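Local coordinates for protein NADH dehydrogenase (Methanothermobacter marburgensis, PDB 4R81) that binds flavin mononucleotide in a flavodoxin-like fold and probably uses it to pass electrons from NADH or NADPH to quinones, at residues H138-E141 and D142-T146; G176-P179 and G180-S183; S151-S154 and V155-D159; P90-S94 and D95-K99; N188-R191 and A192-G196. All coordinates share one frame; numbering follows the deposited sequence. Where two conformers were deposited one is given.

Contact 1: residues H138-E141 and D142-T146; sequences HTEE and DLEGT. With FMN (flavin mononucleotide), chain E.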
# COMPACT_ATOMS: atom_id res chain seq x y z
N HIS A 138 -0.88 11.90 12.04
CA HIS A 138 -1.50 13.16 11.68
C HIS A 138 -2.95 13.21 12.13
O HIS A 138 -3.59 12.17 12.28
CB HIS A 138 -1.43 13.38 10.17
CG HIS A 138 -0.08 13.80 9.69
ND1 HIS A 138 0.50 14.99 10.09
CD2 HIS A 138 0.81 13.20 8.87
CE1 HIS A 138 1.69 15.10 9.53
NE2 HIS A 138 1.91 14.03 8.79
N THR A 139 -3.46 14.41 12.37
CA THR A 139 -4.88 14.55 12.65
C THR A 139 -5.66 14.35 11.36
O THR A 139 -5.13 14.54 10.26
CB THR A 139 -5.21 15.92 13.23
OG1 THR A 139 -4.78 16.94 12.33
CG2 THR A 139 -4.51 16.10 14.57
N GLU A 140 -6.93 13.97 11.49
CA GLU A 140 -7.78 13.81 10.32
C GLU A 140 -7.90 15.15 9.61
O GLU A 140 -7.98 15.21 8.39
CB GLU A 140 -9.16 13.29 10.72
CG GLU A 140 -10.09 13.09 9.54
CD GLU A 140 -11.42 12.51 9.94
OE1 GLU A 140 -11.77 12.59 11.15
OE2 GLU A 140 -12.12 11.97 9.06
N GLU A 141 -7.88 16.22 10.39
CA GLU A 141 -7.95 17.57 9.84
C GLU A 141 -6.78 17.85 8.89
O GLU A 141 -6.96 18.36 7.79
CB GLU A 141 -7.97 18.61 10.97
CG GLU A 141 -8.13 20.05 10.50
CD GLU A 141 -6.98 20.94 10.92
OE1 GLU A 141 -7.14 21.71 11.90
OE2 GLU A 141 -5.91 20.89 10.28
N ASP A 142 -5.57 17.51 9.33
CA ASP A 142 -4.38 17.70 8.51
C ASP A 142 -4.40 16.80 7.28
O ASP A 142 -4.01 17.21 6.20
CB ASP A 142 -3.11 17.49 9.34
CG ASP A 142 -2.87 18.63 10.32
OD1 ASP A 142 -3.00 19.80 9.92
OD2 ASP A 142 -2.55 18.34 11.49
N LEU A 143 -4.88 15.57 7.45
CA LEU A 143 -4.99 14.64 6.32
C LEU A 143 -6.07 15.05 5.32
O LEU A 143 -5.90 14.88 4.11
CB LEU A 143 -5.24 13.21 6.80
CG LEU A 143 -4.13 12.53 7.61
CD1 LEU A 143 -4.61 11.18 8.09
CD2 LEU A 143 -2.85 12.37 6.79
N GLU A 144 -7.18 15.60 5.82
CA GLU A 144 -8.22 16.14 4.94
C GLU A 144 -7.64 17.32 4.18
O GLU A 144 -7.87 17.49 2.98
CB GLU A 144 -9.45 16.58 5.74
CG GLU A 144 -10.27 15.44 6.33
CD GLU A 144 -11.06 14.65 5.30
OE1 GLU A 144 -11.09 15.04 4.12
OE2 GLU A 144 -11.68 13.63 5.69
N GLY A 145 -6.88 18.15 4.89
CA GLY A 145 -6.33 19.35 4.31
C GLY A 145 -5.34 19.09 3.20
O GLY A 145 -5.32 19.80 2.20
N THR A 146 -4.51 18.05 3.36
CA THR A 146 -3.46 17.76 2.38
C THR A 146 -3.90 16.91 1.19
O THR A 146 -3.17 16.81 0.20
CB THR A 146 -2.25 17.07 3.03
OG1 THR A 146 -2.66 15.83 3.61
CG2 THR A 146 -1.64 17.96 4.11
N1 FMN E . 1.11 8.72 10.44
C2 FMN E . 0.49 9.48 9.46
O2 FMN E . -0.35 10.30 9.77
N3 FMN E . 0.82 9.30 8.13
C4 FMN E . 1.76 8.37 7.76
O4 FMN E . 2.03 8.23 6.57
C4A FMN E . 2.40 7.60 8.73
N5 FMN E . 3.36 6.68 8.40
C5A FMN E . 3.97 5.91 9.37
C6 FMN E . 4.93 4.96 9.02
C7 FMN E . 5.55 4.19 10.00
C7M FMN E . 6.57 3.16 9.62
C8 FMN E . 5.21 4.37 11.34
C8M FMN E . 5.88 3.55 12.41
C9 FMN E . 4.26 5.33 11.69
C9A FMN E . 3.63 6.10 10.71
N10 FMN E . 2.68 7.05 11.05
C10 FMN E . 2.06 7.79 10.07
C1' FMN E . 2.27 7.25 12.47
C2' FMN E . 1.35 6.06 12.79
O2' FMN E . 0.14 6.11 12.07
C3' FMN E . 1.13 5.93 14.29
O3' FMN E . 2.36 5.48 14.84
C4' FMN E . 0.03 4.93 14.60
O4' FMN E . -1.24 5.40 14.18
C5' FMN E . -0.04 4.60 16.08
O5' FMN E . -0.87 3.47 16.20
P FMN E . -0.21 2.09 16.69
O1P FMN E . 0.23 2.28 18.13
O2P FMN E . -1.24 0.98 16.62
O3P FMN E . 0.99 1.79 15.83
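Thr139 is the N-cap of helix 140-146, and the residue it holds is Asp142, three positions on. Its hydroxyl works in both directions: Thr139 OG1 accepts from Asp142 N at 3.2 Å and donates to Asp142 OD2 at 2.8 Å. With chi1 at 57°, OG1 is set between the backbone N and the carbonyl carbon of its own residue, which turns it over the first helical turn. It meets the carboxylate from above, 60° out of the plane. The other oxygen, Asp142 OD1, lies 3.1 Å from Glu141 OE2, with the two carboxylates almost perpendicular; the amide groups at the helix start would probably soften this meeting of like charges. An alanine in place of Asp142 would probably leave the Thr139 hydroxyl proton without this acceptor, so that OG1 is held by the bond from the backbone N alone and is less fixed in rotation.

The helical ladder opens with Leu143 N bonded to Thr139 O at 3.0 Å and continues with Glu144 N on Glu140 O at 2.7 Å. Glu140 and Glu144 lie side by side, OE2 of Glu140 3.8 Å from OE2 of Glu144, and the salt bridge from Glu144 to Arg153 probably eases the like charges. Before the cap, Leu143 CD2 rests on His138 CB at 3.8 Å, while His138 N donates to FMN O2 at 2.8 Å; the cap thus follows directly on a flavin-binding residue. Leu143 is the buried side of the turn, wedged against Ile148 and Ala149 at the start of helix 148-162 and Ile173 of strand 169-174.

Contact 2: residues G176-P179 and G180-S183; sequences GMVP and GDDS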
# COMPACT_ATOMS: atom_id res chain seq x y z
N GLY A 176 -4.03 11.86 15.31
CA GLY A 176 -3.41 12.54 16.43
C GLY A 176 -2.55 11.63 17.30
O GLY A 176 -2.08 12.04 18.38
N MET A 177 -2.34 10.40 16.84
CA MET A 177 -1.60 9.42 17.62
C MET A 177 -0.10 9.51 17.35
O MET A 177 0.49 8.62 16.74
CB MET A 177 -2.11 8.01 17.35
CG MET A 177 -3.64 7.89 17.41
SD MET A 177 -4.37 8.61 18.89
CE MET A 177 -3.70 7.53 20.17
N VAL A 178 0.52 10.60 17.80
CA VAL A 178 1.96 10.75 17.68
C VAL A 178 2.61 10.18 18.93
O VAL A 178 2.00 10.20 20.00
CB VAL A 178 2.36 12.22 17.44
CG1 VAL A 178 1.87 12.68 16.08
CG2 VAL A 178 1.78 13.11 18.52
N PRO A 179 3.83 9.64 18.80
CA PRO A 179 4.53 9.03 19.93
C PRO A 179 4.64 9.96 21.15
O PRO A 179 5.05 11.11 21.01
CB PRO A 179 5.93 8.76 19.36
CG PRO A 179 5.69 8.56 17.90
CD PRO A 179 4.57 9.50 17.54
N GLY A 180 4.25 9.46 22.32
CA GLY A 180 4.37 10.22 23.55
C GLY A 180 3.17 11.09 23.86
O GLY A 180 3.12 11.75 24.90
N ASP A 181 2.19 11.11 22.95
CA ASP A 181 1.01 11.94 23.12
C ASP A 181 -0.25 11.07 23.19
O ASP A 181 -0.63 10.43 22.20
CB ASP A 181 0.89 12.92 21.95
CG ASP A 181 -0.13 14.01 22.20
OD1 ASP A 181 -0.83 13.95 23.23
OD2 ASP A 181 -0.23 14.93 21.36
N ASP A 182 -0.89 11.05 24.35
CA ASP A 182 -2.12 10.29 24.54
C ASP A 182 -3.36 11.18 24.45
O ASP A 182 -4.45 10.74 24.81
CB ASP A 182 -2.12 9.57 25.90
CG ASP A 182 -1.05 8.50 26.01
OD1 ASP A 182 -0.88 7.72 25.04
OD2 ASP A 182 -0.40 8.42 27.07
N SER A 183 -3.20 12.41 23.98
CA SER A 183 -4.29 13.39 24.01
C SER A 183 -5.54 13.00 23.22
O SER A 183 -6.65 13.40 23.58
CB SER A 183 -3.81 14.78 23.58
OG SER A 183 -3.49 14.81 22.20
O HOH W 1 -2.92 11.12 21.08
O HOH W 2 -1.89 14.59 18.97
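Val178 and Asp181 meet through backbone, side chains and water. The backbone part is one hydrogen bond, from Asp181 N to Val178 O at 3.1 Å, the donor tilted 29° from the carbonyl plane. It closes a turn with Pro179 and Gly180 at its corners; Gly180 has a positive phi (88°), at which a beta carbon would collide with Pro179 O.

The apolar part lies beside this bond. Val178 and Asp181 run side by side in the same direction, Val178 CG2 touching Asp181 CB at 3.5 Å.

Among polar side-chain bonds, Asp181 OD1 takes two from Ser183, OG at 3.0 Å and N at 2.9 Å. Both come from the same face of the carboxylate, which the chi1 of -167° swings away from the backbone N of Asp181. Replacement of Asp181 by a leucine would probably leave Ser183 N and OG without this shared acceptor and let the chain after the turn move more freely.

Two waters span the mouth of the loop, each donating to Gly176 O. One also donates to Asp181 O, which lies 2.6 Å from it, and the other to Asp181 OD2, 2.9 Å away. The aspartate therefore ties the returning limb of the loop to its start, where Met177 centres an inverse gamma turn and lines the flavin pocket.

Together these are a type II beta turn from Val178 to Asp181 followed by an Asx turn at Asp181, lying in the loop that leads from strand 169-174 to helix 185-197, with Pro179 packed on Gln62 of the second subunit.

Contact 3: residues S151-S154 and V155-D159; sequences SMRS and VMLGD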
# COMPACT_ATOMS: atom_id res chain seq x y z
N SER A 151 -7.41 10.57 -0.81
CA SER A 151 -6.69 9.51 -1.50
C SER A 151 -7.03 8.17 -0.87
O SER A 151 -7.29 7.18 -1.57
CB SER A 151 -5.19 9.74 -1.41
OG SER A 151 -4.83 10.95 -2.07
N MET A 152 -7.04 8.15 0.45
CA MET A 152 -7.29 6.91 1.16
C MET A 152 -8.71 6.43 0.97
O MET A 152 -8.95 5.23 0.88
CB MET A 152 -6.94 7.05 2.63
CG MET A 152 -5.50 7.41 2.84
SD MET A 152 -5.01 7.20 4.54
CE MET A 152 -6.17 8.27 5.37
N ARG A 153 -9.66 7.36 0.90
CA ARG A 153 -11.03 7.00 0.57
C ARG A 153 -11.13 6.41 -0.84
O ARG A 153 -11.77 5.39 -1.04
CB ARG A 153 -11.97 8.19 0.75
CG ARG A 153 -12.23 8.55 2.22
CD ARG A 153 -13.31 9.60 2.37
NE ARG A 153 -12.91 10.91 1.84
CZ ARG A 153 -12.34 11.86 2.57
NH1 ARG A 153 -12.11 11.66 3.86
NH2 ARG A 153 -12.00 13.02 2.01
N SER A 154 -10.47 7.05 -1.81
CA SER A 154 -10.48 6.57 -3.19
C SER A 154 -9.90 5.16 -3.32
O SER A 154 -10.43 4.32 -4.05
CB SER A 154 -9.69 7.51 -4.10
OG SER A 154 -10.33 8.77 -4.19
N VAL A 155 -8.82 4.92 -2.60
CA VAL A 155 -8.10 3.66 -2.70
C VAL A 155 -8.75 2.54 -1.89
O VAL A 155 -9.09 1.48 -2.42
CB VAL A 155 -6.63 3.86 -2.28
CG1 VAL A 155 -5.89 2.53 -2.21
CG2 VAL A 155 -5.94 4.80 -3.26
N MET A 156 -8.94 2.79 -0.60
CA MET A 156 -9.43 1.75 0.30
C MET A 156 -10.94 1.56 0.16
O MET A 156 -11.42 0.45 -0.08
CB MET A 156 -9.05 2.09 1.73
CG MET A 156 -9.24 0.98 2.70
SD MET A 156 -8.02 -0.33 2.48
CE MET A 156 -8.40 -1.29 3.93
N LEU A 157 -11.69 2.65 0.30
CA LEU A 157 -13.15 2.55 0.22
C LEU A 157 -13.60 2.31 -1.22
O LEU A 157 -14.43 1.44 -1.48
CB LEU A 157 -13.82 3.80 0.80
CG LEU A 157 -13.48 4.10 2.26
CD1 LEU A 157 -14.28 5.27 2.80
CD2 LEU A 157 -13.72 2.86 3.11
N GLY A 158 -13.04 3.09 -2.15
CA GLY A 158 -13.46 3.00 -3.54
C GLY A 158 -13.04 1.71 -4.23
O GLY A 158 -13.88 0.86 -4.52
N ASP A 159 -11.75 1.57 -4.49
CA ASP A 159 -11.26 0.45 -5.29
C ASP A 159 -11.31 -0.88 -4.53
O ASP A 159 -11.80 -1.88 -5.04
CB ASP A 159 -9.84 0.72 -5.77
CG ASP A 159 -9.33 -0.34 -6.73
OD1 ASP A 159 -10.09 -0.74 -7.63
OD2 ASP A 159 -8.16 -0.76 -6.59
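Ser151 and Val155 are joined by an ordinary helical bond, Val155 N to Ser151 O at 2.9 Å, and Met156 N repeats it on Met152 O. One residue later the backbone pattern changes. Gly158 N donates to Arg153 O at 2.9 Å, nearly along the C=O axis, and Asp159 N to Ser154 O at 3.1 Å, each bond reaching five residues back. This is a pi-type widening within helix 148-162. Gly158 suits it, because a beta carbon there would come only 2.5 Å from Ser154 O.

The helix packs on the parallel sheet of the flavodoxin-like fold. Met156 covers Phe87, Tyr89 and Val132, Met152 lies on Met171 and Ile173, and Leu157 sits on Val132, Val169 and Met171, so that the side chains facing the sheet bridge three strands.

Side-chain contacts along the helix are few. Arg153 CG touches Leu157 CD1 at 3.9 Å, the two side chains crossing at a slant. Separately, Val155 CG2 makes a close methyl-carbonyl contact, 3.2 Å from Ser151 O. In Val155 that branch is anti to the carbonyl carbon (CG1 at chi1 173°), which carries it back over the preceding turn.

Polar ends find their partners beyond the turn. Arg153, bent at chi3 (-68°), makes a salt bridge through NH1 to Glu144, and the hydroxyls of Ser151 and Ser154 bond to the carbonyls of Gly147 and Glu150, each four residues earlier. Val155 packs on Ser151 of the second subunit, and Asp159 OD2 is hydrogen-bonded to Ser94 OG of that subunit; Asp159 also touches the FMN held at the Trp93-Ser94 loop of the second subunit.

Contact 4: residues P90-S94 and D95-K99; sequences PLWWS and DCPAK. With FMN (flavin mononucleotide), chain E.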
# COMPACT_ATOMS: atom_id res chain seq x y z
N PRO A 90 -2.63 0.66 11.52
CA PRO A 90 -2.02 1.99 11.55
C PRO A 90 -1.69 2.50 10.15
O PRO A 90 -1.33 1.72 9.25
CB PRO A 90 -0.72 1.75 12.31
CG PRO A 90 -0.34 0.35 11.94
CD PRO A 90 -1.65 -0.40 11.82
N LEU A 91 -1.79 3.81 9.96
CA LEU A 91 -1.44 4.45 8.71
C LEU A 91 0.07 4.51 8.58
O LEU A 91 0.72 5.17 9.39
CB LEU A 91 -2.00 5.87 8.67
CG LEU A 91 -1.94 6.52 7.29
CD1 LEU A 91 -2.66 5.62 6.30
CD2 LEU A 91 -2.52 7.93 7.30
N TRP A 92 0.61 3.83 7.58
CA TRP A 92 2.05 3.83 7.31
C TRP A 92 2.30 4.30 5.89
O TRP A 92 1.91 3.63 4.93
CB TRP A 92 2.66 2.43 7.48
CG TRP A 92 2.76 1.93 8.89
CD1 TRP A 92 2.48 2.63 10.04
CD2 TRP A 92 3.15 0.62 9.31
NE1 TRP A 92 2.67 1.83 11.14
CE2 TRP A 92 3.08 0.59 10.72
CE3 TRP A 92 3.55 -0.54 8.63
CZ2 TRP A 92 3.40 -0.55 11.46
CZ3 TRP A 92 3.87 -1.67 9.36
CH2 TRP A 92 3.78 -1.67 10.77
N TRP A 93 2.97 5.44 5.74
CA TRP A 93 3.23 6.01 4.41
C TRP A 93 1.95 6.10 3.59
O TRP A 93 1.90 5.78 2.40
CB TRP A 93 4.41 5.30 3.71
CG TRP A 93 5.62 5.44 4.61
CD1 TRP A 93 6.17 4.49 5.42
CD2 TRP A 93 6.35 6.65 4.86
NE1 TRP A 93 7.21 5.03 6.14
CE2 TRP A 93 7.34 6.35 5.82
CE3 TRP A 93 6.27 7.95 4.36
CZ2 TRP A 93 8.25 7.31 6.28
CZ3 TRP A 93 7.17 8.91 4.82
CH2 TRP A 93 8.15 8.58 5.76
N SER A 94 0.90 6.56 4.27
CA SER A 94 -0.37 6.92 3.67
C SER A 94 -1.15 5.76 3.05
O SER A 94 -2.03 5.98 2.23
CB SER A 94 -0.18 8.06 2.67
OG SER A 94 0.31 9.21 3.34
N ASP A 95 -0.84 4.53 3.47
CA ASP A 95 -1.66 3.38 3.09
C ASP A 95 -1.50 2.33 4.19
O ASP A 95 -0.81 2.56 5.19
CB ASP A 95 -1.25 2.86 1.70
CG ASP A 95 -2.25 1.87 1.10
OD1 ASP A 95 -3.34 1.63 1.66
OD2 ASP A 95 -1.94 1.32 0.02
N CYS A 96 -2.14 1.18 4.03
CA CYS A 96 -2.02 0.18 5.07
C CYS A 96 -0.63 -0.48 5.12
O CYS A 96 0.19 -0.34 4.19
CB CYS A 96 -3.15 -0.85 4.94
SG CYS A 96 -3.13 -1.64 3.38
N PRO A 97 -0.33 -1.13 6.25
CA PRO A 97 0.93 -1.87 6.35
C PRO A 97 1.05 -2.85 5.20
O PRO A 97 0.03 -3.34 4.71
CB PRO A 97 0.77 -2.63 7.67
CG PRO A 97 -0.04 -1.70 8.50
CD PRO A 97 -1.05 -1.14 7.53
N ALA A 98 2.28 -3.12 4.78
CA ALA A 98 2.52 -4.08 3.70
C ALA A 98 1.80 -5.40 3.93
O ALA A 98 1.33 -6.02 2.97
CB ALA A 98 4.01 -4.31 3.54
N LYS A 99 1.73 -5.83 5.19
CA LYS A 99 1.06 -7.09 5.53
C LYS A 99 -0.40 -7.10 5.07
O LYS A 99 -0.87 -8.10 4.51
CB LYS A 99 1.13 -7.37 7.03
CG LYS A 99 0.33 -8.59 7.46
CD LYS A 99 1.05 -9.89 7.11
CE LYS A 99 2.10 -10.25 8.16
NZ LYS A 99 3.00 -11.35 7.71
N1 FMN E . 1.11 8.72 10.44
C2 FMN E . 0.49 9.48 9.46
O2 FMN E . -0.35 10.30 9.77
N3 FMN E . 0.82 9.30 8.13
C4 FMN E . 1.76 8.37 7.76
O4 FMN E . 2.03 8.23 6.57
C4A FMN E . 2.40 7.60 8.73
N5 FMN E . 3.36 6.68 8.40
C5A FMN E . 3.97 5.91 9.37
C6 FMN E . 4.93 4.96 9.02
C7 FMN E . 5.55 4.19 10.00
C7M FMN E . 6.57 3.16 9.62
C8 FMN E . 5.21 4.37 11.34
C8M FMN E . 5.88 3.55 12.41
C9 FMN E . 4.26 5.33 11.69
C9A FMN E . 3.63 6.10 10.71
N10 FMN E . 2.68 7.05 11.05
C10 FMN E . 2.06 7.79 10.07
C1' FMN E . 2.27 7.25 12.47
C2' FMN E . 1.35 6.06 12.79
O2' FMN E . 0.14 6.11 12.07
C3' FMN E . 1.13 5.93 14.29
O3' FMN E . 2.36 5.48 14.84
C4' FMN E . 0.03 4.93 14.60
O4' FMN E . -1.24 5.40 14.18
C5' FMN E . -0.04 4.60 16.08
O5' FMN E . -0.87 3.47 16.20
P FMN E . -0.21 2.09 16.69
O1P FMN E . 0.23 2.28 18.13
O2P FMN E . -1.24 0.98 16.62
O3P FMN E . 0.99 1.79 15.83
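The indole of Trp92 is sandwiched between Pro97 on one face and the flavin on the other. Pro97 CG sits 4.0 Å from the centroid of the Trp92 six-membered ring, 20° off its normal, a CH-pi contact, and Pro97 CB touches Trp92 CE3 at 3.6 Å. Pro90 CG joins it on that face near the rim. Across the ring, Trp92 CD1 comes within 3.4 Å of FMN C7. With chi1 at -71°, Trp92 CG stands beside its own backbone N, which brings one face of the indole, near its rim, against the dimethylbenzene end of the flavin. FMN C6 lies over one face of the Trp93 indole, nearest to Trp93 NE1.

Between the two proline-bearing ends the chain reverses in a type I' beta turn from Trp92 to Asp95, with Trp93 and Ser94 at its corners in left-handed backbone conformations. A pair of hydrogen bonds closes it: Trp92 N to Asp95 O at 3.1 Å, and Asp95 N to Trp92 O at 3.2 Å, the second reaching the carbonyl from above its plane, 61° out. This loop follows strand 84-90 and leads into helix 98-107, the usual place for a flavin-binding loop in a flavodoxin-like fold. It presents its amides to the cofactor: Trp93 N donates to FMN N5 at 3.0 Å, Ser94 N makes a weak bond to FMN O4, and Leu91 O accepts from FMN O2' at 2.9 Å.

Leu91 CD1 approaches Asp95 N at 3.5 Å. The Asp95 carboxylate forms a salt bridge with Arg160, while Lys101 NZ of the second subunit bonds to the carbonyls of Trp92 and Cys96.

Contact 5: residues N188-R191 and A192-G196; sequences NLMR and ARRAG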
# COMPACT_ATOMS: atom_id res chain seq x y z
N ASN A 188 -10.63 8.66 20.44
CA ASN A 188 -10.54 7.72 19.33
C ASN A 188 -11.08 6.33 19.67
O ASN A 188 -11.69 5.68 18.83
CB ASN A 188 -9.12 7.66 18.77
CG ASN A 188 -8.79 8.86 17.92
OD1 ASN A 188 -9.70 9.53 17.41
ND2 ASN A 188 -7.50 9.15 17.75
N LEU A 189 -10.85 5.89 20.91
CA LEU A 189 -11.39 4.62 21.38
C LEU A 189 -12.91 4.70 21.51
O LEU A 189 -13.61 3.71 21.28
CB LEU A 189 -10.75 4.21 22.71
CG LEU A 189 -9.26 3.85 22.67
CD1 LEU A 189 -8.75 3.39 24.03
CD2 LEU A 189 -8.99 2.78 21.62
N MET A 190 -13.42 5.87 21.86
CA MET A 190 -14.86 6.09 21.91
C MET A 190 -15.45 5.92 20.51
O MET A 190 -16.50 5.30 20.34
CB MET A 190 -15.19 7.48 22.47
CG MET A 190 -16.65 7.65 22.89
SD MET A 190 -17.13 9.36 23.23
CE MET A 190 -15.76 9.90 24.25
N ARG A 191 -14.76 6.47 19.51
CA ARG A 191 -15.20 6.35 18.12
C ARG A 191 -15.17 4.90 17.64
O ARG A 191 -16.10 4.44 16.98
CB ARG A 191 -14.34 7.25 17.21
CG ARG A 191 -14.54 8.75 17.51
CD ARG A 191 -13.59 9.62 16.72
NE ARG A 191 -13.79 9.47 15.29
CZ ARG A 191 -12.86 9.73 14.37
NH1 ARG A 191 -11.67 10.16 14.75
NH2 ARG A 191 -13.13 9.56 13.09
N ALA A 192 -14.11 4.19 18.00
CA ALA A 192 -13.98 2.79 17.61
C ALA A 192 -15.12 1.95 18.21
O ALA A 192 -15.73 1.12 17.52
CB ALA A 192 -12.64 2.25 18.03
N ARG A 193 -15.40 2.17 19.48
CA ARG A 193 -16.47 1.45 20.16
C ARG A 193 -17.81 1.76 19.50
O ARG A 193 -18.61 0.86 19.24
CB ARG A 193 -16.49 1.80 21.65
CG ARG A 193 -17.34 0.88 22.52
CD ARG A 193 -16.92 0.99 23.99
NE ARG A 193 -16.13 2.20 24.23
CZ ARG A 193 -14.84 2.21 24.59
NH1 ARG A 193 -14.21 3.36 24.78
NH2 ARG A 193 -14.19 1.07 24.78
N ARG A 194 -18.02 3.04 19.19
CA ARG A 194 -19.26 3.48 18.56
C ARG A 194 -19.45 2.81 17.20
O ARG A 194 -20.56 2.45 16.82
CB ARG A 194 -19.26 5.00 18.41
CG ARG A 194 -20.56 5.59 17.88
CD ARG A 194 -20.43 7.10 17.65
NE ARG A 194 -20.14 7.80 18.90
CZ ARG A 194 -19.22 8.75 19.04
NH1 ARG A 194 -18.48 9.13 18.00
NH2 ARG A 194 -19.04 9.31 20.22
N ALA A 195 -18.35 2.63 16.47
CA ALA A 195 -18.42 2.04 15.14
C ALA A 195 -18.88 0.59 15.20
O ALA A 195 -19.56 0.11 14.29
CB ALA A 195 -17.08 2.14 14.44
N GLY A 196 -18.52 -0.10 16.29
CA GLY A 196 -18.97 -1.46 16.52
C GLY A 196 -20.43 -1.51 16.92
O GLY A 196 -21.21 -2.30 16.39
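Ala192 lies one turn on from Asn188 in helix 185-197, which lies against the parallel sheet of the flavodoxin-like fold. In the buried part, formed by Asn188, Leu189 and Ala192, Ala192 N donates to Asn188 O at 3.0 Å, and Leu189 touches Phe18 and Glu21 of helix 18-32. The methyls of Ala192 and Ala195 touch Leu133 of strand 129-135. At the margin of this part the Arg193 guanidinium comes down over the preceding turn: Leu189 O lies against one of its faces, 3.6 Å from Arg193 NH1. The sharp bend of Arg193 at chi3 (17°) folds the group back, and NH2 keeps a salt bridge with Glu28.

Arg191 extends along the sheet edge, with a salt bridge to Glu172, a hydrogen bond to the Ile173 carbonyl and a weak bond to Asn188 OD1; Asn188 ND2 bonds to Gly175 O.

The outer side is looser. Met190 and Arg194, both exposed, are joined by the helical bond from Arg194 N to Met190 O at 3.0 Å and by a loose side-chain approach. The Arg194 guanidinium lies with one face over Arg191 CA, and its nearest approach to the Met190 side chain is between Arg194 NH2 and the thioether Met190 SD, 3.6 Å apart.

How the contacts relate
Contacts 1 and 4 both reach FMN directly, contact 1 at O2, contact 4 at N5, O4, the ribityl chain and the dimethylbenzene end; their centres are 16 Å apart and they meet where Leu143 CD1 touches Leu91 CD2 at 3.9 Å. Contact 3 backs the loop of contact 4, with Met152 SD 3.3 Å from Leu91 CD1, and carries Asp159 to the other flavin of the dimer, beside Ser94 of the second subunit. A salt bridge from Glu144 OE2 to Arg153 NH1, 2.7 Å long, joins contacts 1 and 3. Contact 2 adds Met177 to the pocket and is probably hydrogen-bonded to contact 1 through His138 O and Gly176 N, 3.1 Å apart. Contact 5 touches contact 2, Asn188 ND2 being 3.4 Å from Met177 SD.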